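Local coordinates for putative esterase (Bacteroides intestinalis DSM 17393, PDB 5VOL), which is a ferulic acid esterase of carbohydrate esterase family 1 that probably acts on arabinoxylan, and binds calcium, at residues 44-49 against 80-86; 51-57 against 88-94; 156-160 against 267-272. One frame throughout, in Å; residues are numbered along the deposited sequence.

Interaction 1 of 3, residues 44-49 against 80-86; sequences YPVLYL and CEMIIVT
Val46, Leu47 and Tyr48 pair with Ile83, Ile84 and Val85 as neighbouring parallel strands in the central sheet of the alpha/beta-hydrolase fold. Ile83 N gives to Pro45 O and Val85 N to Leu47 O, while Leu47 N to Ile83 O (2.8 Å) and Leu49 N to Val85 O are the two straighter bonds, both at 168°.

The Ile83 side chain can be followed outward. Ile83 CB rests 3.9 Å from Val46 CG2, and the CG2 branch meets the same methyl. With chi1 at -53°, Ile83 CG1 lies beside the backbone N and runs 3.8 Å from Tyr44 CB, and Ile83 CD1 ends 4.0 Å from Tyr44 CD2. Glu81 OE1 approaches the edge of that ring near CE1, though its stronger partner is Lys42. On the other face Leu47 CB meets Met82 SD and Leu49 CB meets Ile84 CG2, beneath helices 66-76 and 254-271.

At the far end the Thr86 hydroxyl gives to Leu49 O. A valine here would probably leave that carbonyl without its hydroxyl donor and this end of the strand pair less firmly closed. Thr86 OG1 reaches Leu49 O at 2.6 Å, in the carbonyl plane.

Interaction 2 of 3, residues 51-57 against 88-94; sequences HGMWETN and NAGGNIH. With IPA (isopropyl alcohol), chain T.
The imidazole of His51 takes the backbone N-H of Ala89 on NE2 (2.8 Å) and turns ND1 back to Gly52 O, a carbonyl gripped from opposite faces of its plane. His51 ND1 reaches Gly52 O at 2.7 Å, and Glu55 N closes the type II turn on it from the other side. Trp54 occupies the third place of this turn with the positive phi that the place requires. The His51 ring is thus fixed at both nitrogens, and its plane meets Gly90 N edgewise. A side chain on Gly90 would run into Glu55 O and His51 CE1, which explains the bare backbone there. Asn88 OD1 accepts from Gly90 N in an Asx turn while lying 3.3 Å from Thr56 CB.

Farther along, Ile93 wedges between aromatic groups. Ile93 CG1 sits over the six-membered ring of Trp54 in a CH-pi contact, 3.7 Å from the centroid and 24° off the normal. On the other branch, Ile93 CG2 packs 3.5 Å from Met53 CG. Asn98 bridges the loops from outside, binding Trp54 N and Gly91 O.

Glu55 OE1 receives Gly52 N from above the carboxylate plane, and OE2 takes Trp254 NE1 plus a weak bond from an isopropyl alcohol. Met53 lies close to the probable Ser-His-Asp triad, consistent with a loop bordering the active site. Acceptance at NE2 and donation from ND1 imply that His51 carries its proton on ND1, with ND1 bracing its own loop and NE2 tying it to 88-94.

Interaction 3 of 3, residues 156-160 against 267-272; sequences FCAVY and FVTRIF
Ala158 and Ile271 meet at the centre of a strand-on-helix packing in which strand 158-160 and helix 267-271 run antiparallel, at 173°, with axes 8.9 Å apart. The contacts of the Ala158 methyl come first: Ala158 CB lies 4.0 Å from Ile271 CG1 and equally far from Phe267 CE2, so the small methyl is received between two larger helix side chains. Within the helix, Ile271 CG1 also sits over one face of the Phe267 ring.

Sulfur contacts mark one end. Cys157 SG, with chi1 at 65°, projects toward the end of the helix, 3.8 Å from Ile271 CG2, and approaches Phe272 CD1 at 3.9 Å in an oblique sulfur-aromatic contact.

Aromatic contacts mark the other end. Phe267 CD2 comes in the plane of the Tyr160 ring, at its edge, 3.8 Å from Tyr160 CD2. Phe216 joins this cluster, stacking on Tyr160 and meeting Phe267 edge-to-face, while Tyr160 OH bonds to Asp218 and Gln263.

Strand 158-162 lies between strands 133-138 and 214-218, and helix 254-271 packs across all three: Val268 touches Ala134, Phe267 and Ile271 touch Ala214, and Phe272, the residue that follows, is also on Ala134.

Interactions 1 and 3 are both buried and belong to the same central sheet, but one joins strand to strand chiefly by backbone bonds while the other lays the C-terminal helix on it mainly through apolar, aromatic and sulfur contacts. They meet directly where Phe272 packs on Pro45 and Thr269 OG1 probably bonds to Cys80 N. Interaction 2 follows from interaction 1 along both strands: the loops 51-57 and 88-94 leave the paired strands, and Thr86 packs against His51 and Asn57. It is only partly buried and richer in side-chain polar bonds. Interactions 2 and 3 do not touch, their nearest atoms being about 10 Å apart.

Interaction 1 of 3, residues 44-49 against 80-86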
# COMPACT_ATOMS: atom_id res chain seq x y z
N TYR C 44 8.29 -11.68 -26.76
CA TYR C 44 8.11 -11.19 -25.40
C TYR C 44 9.40 -11.00 -24.62
O TYR C 44 10.40 -11.68 -24.89
CB TYR C 44 7.22 -12.16 -24.62
CG TYR C 44 5.88 -12.47 -25.24
CD1 TYR C 44 4.77 -11.66 -24.98
CD2 TYR C 44 5.72 -13.56 -26.07
CE1 TYR C 44 3.54 -11.95 -25.54
CE2 TYR C 44 4.49 -13.85 -26.64
CZ TYR C 44 3.41 -13.05 -26.38
OH TYR C 44 2.19 -13.35 -26.94
N PRO C 45 9.40 -10.09 -23.65
CA PRO C 45 10.50 -10.14 -22.69
C PRO C 45 10.36 -11.38 -21.80
O PRO C 45 9.33 -12.06 -21.85
CB PRO C 45 10.34 -8.84 -21.88
CG PRO C 45 9.00 -8.32 -22.20
CD PRO C 45 8.56 -8.88 -23.49
N VAL C 46 11.39 -11.68 -21.03
CA VAL C 46 11.35 -12.84 -20.16
C VAL C 46 11.89 -12.51 -18.78
O VAL C 46 12.84 -11.75 -18.62
CB VAL C 46 12.14 -14.05 -20.75
CG1 VAL C 46 13.62 -13.72 -20.84
CG2 VAL C 46 11.92 -15.30 -19.90
N LEU C 47 11.22 -13.08 -17.78
CA LEU C 47 11.69 -13.06 -16.41
C LEU C 47 11.99 -14.50 -15.96
O LEU C 47 11.10 -15.36 -15.97
CB LEU C 47 10.65 -12.43 -15.47
CG LEU C 47 10.96 -12.54 -13.97
CD1 LEU C 47 12.20 -11.72 -13.63
CD2 LEU C 47 9.76 -12.07 -13.12
N TYR C 48 13.24 -14.76 -15.58
CA TYR C 48 13.58 -16.02 -14.93
C TYR C 48 13.28 -15.87 -13.44
O TYR C 48 13.82 -15.01 -12.77
CB TYR C 48 15.04 -16.41 -15.21
CG TYR C 48 15.22 -16.70 -16.68
CD1 TYR C 48 14.93 -17.97 -17.19
CD2 TYR C 48 15.61 -15.71 -17.58
CE1 TYR C 48 15.05 -18.24 -18.55
CE2 TYR C 48 15.73 -15.97 -18.93
CZ TYR C 48 15.46 -17.24 -19.41
OH TYR C 48 15.56 -17.50 -20.75
N LEU C 49 12.38 -16.70 -12.94
CA LEU C 49 11.94 -16.57 -11.56
C LEU C 49 12.28 -17.85 -10.77
O LEU C 49 11.63 -18.87 -10.93
CB LEU C 49 10.45 -16.28 -11.51
CG LEU C 49 9.77 -16.03 -10.16
CD1 LEU C 49 10.37 -14.81 -9.48
CD2 LEU C 49 8.28 -15.80 -10.40
N CYS C 80 3.93 -5.49 -18.17
CA CYS C 80 3.75 -5.86 -19.57
C CYS C 80 3.63 -7.38 -19.69
O CYS C 80 4.01 -8.12 -18.77
CB CYS C 80 4.92 -5.35 -20.43
SG CYS C 80 6.49 -6.22 -20.08
N GLU C 81 3.07 -7.86 -20.79
CA GLU C 81 3.08 -9.30 -21.02
C GLU C 81 4.53 -9.77 -21.13
O GLU C 81 5.37 -9.11 -21.74
CB GLU C 81 2.29 -9.66 -22.26
CG GLU C 81 0.81 -9.45 -22.15
CD GLU C 81 0.08 -10.08 -23.32
OE1 GLU C 81 0.57 -9.92 -24.45
OE2 GLU C 81 -0.94 -10.76 -23.12
N MET C 82 4.84 -10.89 -20.49
CA MET C 82 6.19 -11.41 -20.50
C MET C 82 6.15 -12.91 -20.25
O MET C 82 5.21 -13.42 -19.63
CB MET C 82 7.06 -10.73 -19.43
CG MET C 82 6.74 -11.15 -17.96
SD MET C 82 7.66 -10.19 -16.72
CE MET C 82 6.54 -8.79 -16.47
N ILE C 83 7.16 -13.61 -20.75
CA ILE C 83 7.37 -15.02 -20.41
C ILE C 83 7.98 -15.08 -19.01
O ILE C 83 8.93 -14.35 -18.71
CB ILE C 83 8.31 -15.73 -21.44
CG1 ILE C 83 7.80 -15.53 -22.88
CG2 ILE C 83 8.47 -17.21 -21.11
CD1 ILE C 83 6.43 -16.12 -23.14
N ILE C 84 7.42 -15.92 -18.15
CA ILE C 84 8.01 -16.12 -16.84
C ILE C 84 8.33 -17.62 -16.69
O ILE C 84 7.49 -18.47 -16.96
CB ILE C 84 7.08 -15.66 -15.70
CG1 ILE C 84 6.65 -14.20 -15.92
CG2 ILE C 84 7.80 -15.72 -14.35
CD1 ILE C 84 5.59 -13.77 -14.93
N VAL C 85 9.54 -17.94 -16.26
CA VAL C 85 9.91 -19.36 -16.20
C VAL C 85 10.73 -19.70 -14.96
O VAL C 85 11.61 -18.95 -14.54
CB VAL C 85 10.70 -19.77 -17.46
CG1 VAL C 85 11.96 -18.98 -17.54
CG2 VAL C 85 11.00 -21.28 -17.47
N THR C 86 10.40 -20.86 -14.39
CA THR C 86 11.07 -21.38 -13.21
C THR C 86 11.60 -22.78 -13.53
O THR C 86 10.80 -23.69 -13.76
CB THR C 86 10.10 -21.45 -12.01
OG1 THR C 86 9.55 -20.15 -11.74
CG2 THR C 86 10.83 -22.00 -10.76

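Interaction 2 of 3, residues 51-57 against 88-94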
# COMPACT_ATOMS: atom_id res chain seq x y z
N HIS C 51 13.21 -20.59 -7.63
CA HIS C 51 12.68 -21.06 -6.34
C HIS C 51 13.77 -21.20 -5.29
O HIS C 51 14.96 -21.03 -5.59
CB HIS C 51 11.95 -22.40 -6.49
CG HIS C 51 12.83 -23.53 -6.91
ND1 HIS C 51 13.79 -24.08 -6.08
CD2 HIS C 51 12.90 -24.23 -8.08
CE1 HIS C 51 14.41 -25.06 -6.72
NE2 HIS C 51 13.89 -25.18 -7.92
N GLY C 52 13.36 -21.50 -4.06
CA GLY C 52 14.29 -21.60 -2.95
C GLY C 52 14.75 -23.03 -2.71
O GLY C 52 14.32 -23.95 -3.40
N MET C 53 15.63 -23.20 -1.73
CA MET C 53 16.10 -24.54 -1.35
C MET C 53 14.92 -25.42 -0.90
O MET C 53 13.93 -24.91 -0.37
CB MET C 53 17.14 -24.44 -0.24
CG MET C 53 17.94 -25.73 0.00
SD MET C 53 19.19 -25.49 1.28
CE MET C 53 18.18 -25.47 2.75
N TRP C 54 15.03 -26.73 -1.16
CA TRP C 54 13.99 -27.72 -0.85
C TRP C 54 12.83 -27.71 -1.84
O TRP C 54 12.09 -28.69 -1.95
CB TRP C 54 13.41 -27.51 0.55
CG TRP C 54 14.27 -27.85 1.71
CD1 TRP C 54 15.05 -26.98 2.44
CD2 TRP C 54 14.40 -29.13 2.36
NE1 TRP C 54 15.66 -27.65 3.48
CE2 TRP C 54 15.28 -28.97 3.45
CE3 TRP C 54 13.86 -30.40 2.10
CZ2 TRP C 54 15.63 -30.04 4.29
CZ3 TRP C 54 14.21 -31.45 2.94
CH2 TRP C 54 15.09 -31.26 4.01
N GLU C 55 12.64 -26.59 -2.54
CA GLU C 55 11.51 -26.42 -3.45
C GLU C 55 11.80 -26.96 -4.85
O GLU C 55 12.94 -27.23 -5.20
CB GLU C 55 11.12 -24.93 -3.53
CG GLU C 55 10.62 -24.38 -2.19
CD GLU C 55 10.30 -22.89 -2.21
OE1 GLU C 55 10.75 -22.16 -3.12
OE2 GLU C 55 9.59 -22.45 -1.28
N THR C 56 10.75 -27.10 -5.66
CA THR C 56 10.91 -27.43 -7.06
C THR C 56 10.15 -26.41 -7.94
O THR C 56 9.53 -25.48 -7.42
CB THR C 56 10.44 -28.87 -7.36
OG1 THR C 56 9.08 -29.03 -6.97
CG2 THR C 56 11.28 -29.88 -6.56
N ASN C 57 10.20 -26.61 -9.25
CA ASN C 57 9.75 -25.61 -10.23
C ASN C 57 8.30 -25.11 -10.11
O ASN C 57 8.04 -23.97 -10.48
CB ASN C 57 9.97 -26.15 -11.65
CG ASN C 57 9.43 -27.56 -11.83
OD1 ASN C 57 9.98 -28.52 -11.29
ND2 ASN C 57 8.34 -27.69 -12.59
N ASN C 88 13.58 -26.40 -12.55
CA ASN C 88 13.79 -27.15 -11.31
C ASN C 88 15.26 -27.11 -10.94
O ASN C 88 16.12 -27.56 -11.70
CB ASN C 88 13.33 -28.61 -11.43
CG ASN C 88 13.39 -29.35 -10.08
OD1 ASN C 88 13.29 -28.73 -9.02
ND2 ASN C 88 13.54 -30.67 -10.13
N ALA C 89 15.54 -26.58 -9.75
CA ALA C 89 16.90 -26.53 -9.23
C ALA C 89 16.94 -27.06 -7.82
O ALA C 89 17.82 -26.71 -7.04
CB ALA C 89 17.43 -25.10 -9.27
N GLY C 90 15.95 -27.88 -7.46
CA GLY C 90 15.84 -28.31 -6.08
C GLY C 90 15.22 -29.67 -5.82
O GLY C 90 15.39 -30.60 -6.61
N GLY C 91 14.51 -29.77 -4.70
CA GLY C 91 13.99 -31.02 -4.19
C GLY C 91 14.57 -31.30 -2.81
O GLY C 91 15.30 -30.47 -2.26
N ASN C 92 14.24 -32.47 -2.24
CA ASN C 92 14.79 -32.88 -0.95
C ASN C 92 16.31 -32.76 -0.91
O ASN C 92 17.01 -33.35 -1.73
CB ASN C 92 14.36 -34.32 -0.63
CG ASN C 92 14.75 -34.77 0.78
OD1 ASN C 92 15.91 -34.66 1.18
ND2 ASN C 92 13.78 -35.27 1.53
N ILE C 93 16.84 -31.99 0.03
CA ILE C 93 18.25 -31.65 -0.01
C ILE C 93 19.16 -32.85 0.30
O ILE C 93 20.36 -32.80 0.04
CB ILE C 93 18.59 -30.50 0.97
CG1 ILE C 93 18.25 -30.91 2.40
CG2 ILE C 93 17.86 -29.21 0.56
CD1 ILE C 93 18.77 -29.94 3.44
N HIS C 94 18.58 -33.91 0.85
CA HIS C 94 19.38 -35.10 1.15
C HIS C 94 19.41 -36.06 -0.04
O HIS C 94 20.24 -36.96 -0.09
CB HIS C 94 18.85 -35.81 2.41
CG HIS C 94 18.73 -34.90 3.60
ND1 HIS C 94 19.82 -34.36 4.23
CD2 HIS C 94 17.64 -34.43 4.25
CE1 HIS C 94 19.42 -33.60 5.23
NE2 HIS C 94 18.10 -33.62 5.27
C1 IPA T . 13.19 -22.92 2.17
C2 IPA T . 11.78 -22.51 1.75
C3 IPA T . 10.92 -22.05 2.94
O2 IPA T . 11.89 -21.49 0.77

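Interaction 3 of 3, residues 156-160 against 267-272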
# COMPACT_ATOMS: atom_id res chain seq x y z
N PHE C 156 21.53 -9.69 -18.36
CA PHE C 156 20.36 -9.21 -17.61
C PHE C 156 20.32 -7.70 -17.41
O PHE C 156 21.33 -7.09 -17.06
CB PHE C 156 20.31 -9.89 -16.24
CG PHE C 156 20.32 -11.39 -16.32
CD1 PHE C 156 19.15 -12.08 -16.61
CD2 PHE C 156 21.49 -12.10 -16.12
CE1 PHE C 156 19.15 -13.47 -16.69
CE2 PHE C 156 21.50 -13.49 -16.21
CZ PHE C 156 20.33 -14.17 -16.49
N CYS C 157 19.15 -7.11 -17.60
CA CYS C 157 18.98 -5.67 -17.36
C CYS C 157 18.58 -5.37 -15.92
O CYS C 157 18.79 -4.25 -15.43
CB CYS C 157 17.93 -5.08 -18.32
SG CYS C 157 16.25 -5.69 -18.10
N ALA C 158 18.02 -6.37 -15.23
CA ALA C 158 17.46 -6.15 -13.90
C ALA C 158 17.47 -7.41 -13.03
O ALA C 158 17.22 -8.50 -13.53
CB ALA C 158 16.03 -5.63 -14.02
N VAL C 159 17.73 -7.23 -11.74
CA VAL C 159 17.69 -8.30 -10.74
C VAL C 159 16.77 -7.91 -9.58
O VAL C 159 16.93 -6.83 -9.00
CB VAL C 159 19.09 -8.61 -10.19
CG1 VAL C 159 19.02 -9.68 -9.08
CG2 VAL C 159 20.04 -9.07 -11.31
N TYR C 160 15.83 -8.78 -9.23
CA TYR C 160 14.99 -8.57 -8.05
C TYR C 160 15.24 -9.72 -7.08
O TYR C 160 14.81 -10.84 -7.32
CB TYR C 160 13.51 -8.50 -8.43
CG TYR C 160 12.61 -8.00 -7.32
CD1 TYR C 160 12.29 -8.79 -6.23
CD2 TYR C 160 12.08 -6.71 -7.38
CE1 TYR C 160 11.46 -8.32 -5.20
CE2 TYR C 160 11.25 -6.22 -6.36
CZ TYR C 160 10.95 -7.03 -5.28
OH TYR C 160 10.13 -6.53 -4.29
N PHE C 267 8.46 -3.56 -11.56
CA PHE C 267 9.85 -3.14 -11.57
C PHE C 267 10.57 -3.57 -12.85
O PHE C 267 11.14 -2.73 -13.54
CB PHE C 267 10.59 -3.68 -10.34
CG PHE C 267 12.09 -3.59 -10.43
CD1 PHE C 267 12.75 -2.36 -10.36
CD2 PHE C 267 12.85 -4.75 -10.54
CE1 PHE C 267 14.13 -2.28 -10.43
CE2 PHE C 267 14.25 -4.68 -10.61
CZ PHE C 267 14.89 -3.45 -10.56
N VAL C 268 10.56 -4.87 -13.17
CA VAL C 268 11.26 -5.30 -14.39
C VAL C 268 10.59 -4.71 -15.63
O VAL C 268 11.25 -4.39 -16.62
CB VAL C 268 11.36 -6.84 -14.50
CG1 VAL C 268 12.09 -7.40 -13.29
CG2 VAL C 268 9.99 -7.47 -14.61
N THR C 269 9.27 -4.54 -15.57
CA THR C 269 8.55 -3.94 -16.70
C THR C 269 9.08 -2.54 -16.98
O THR C 269 9.28 -2.17 -18.13
CB THR C 269 7.04 -3.90 -16.43
OG1 THR C 269 6.53 -5.23 -16.48
CG2 THR C 269 6.31 -3.04 -17.49
N ARG C 270 9.34 -1.78 -15.92
CA ARG C 270 9.96 -0.47 -16.07
C ARG C 270 11.33 -0.54 -16.74
O ARG C 270 11.62 0.23 -17.65
CB ARG C 270 10.10 0.22 -14.70
CG ARG C 270 8.80 0.84 -14.22
CD ARG C 270 9.01 1.73 -13.02
NE ARG C 270 9.50 1.04 -11.82
CZ ARG C 270 8.71 0.47 -10.92
NH1 ARG C 270 7.39 0.46 -11.09
NH2 ARG C 270 9.24 -0.11 -9.85
N ILE C 271 12.17 -1.48 -16.30
CA ILE C 271 13.52 -1.57 -16.83
C ILE C 271 13.54 -2.08 -18.28
O ILE C 271 14.39 -1.66 -19.06
CB ILE C 271 14.42 -2.48 -15.95
CG1 ILE C 271 14.29 -2.08 -14.48
CG2 ILE C 271 15.87 -2.37 -16.37
CD1 ILE C 271 14.62 -0.61 -14.24
N PHE C 272 12.63 -2.97 -18.64
CA PHE C 272 12.59 -3.51 -20.01
C PHE C 272 12.55 -2.36 -21.02
O PHE C 272 11.82 -1.38 -20.79
CB PHE C 272 11.36 -4.41 -20.22
CG PHE C 272 11.44 -5.76 -19.54
CD1 PHE C 272 12.65 -6.40 -19.33
CD2 PHE C 272 10.28 -6.39 -19.13
CE1 PHE C 272 12.70 -7.65 -18.72
CE2 PHE C 272 10.31 -7.63 -18.52
CZ PHE C 272 11.54 -8.26 -18.31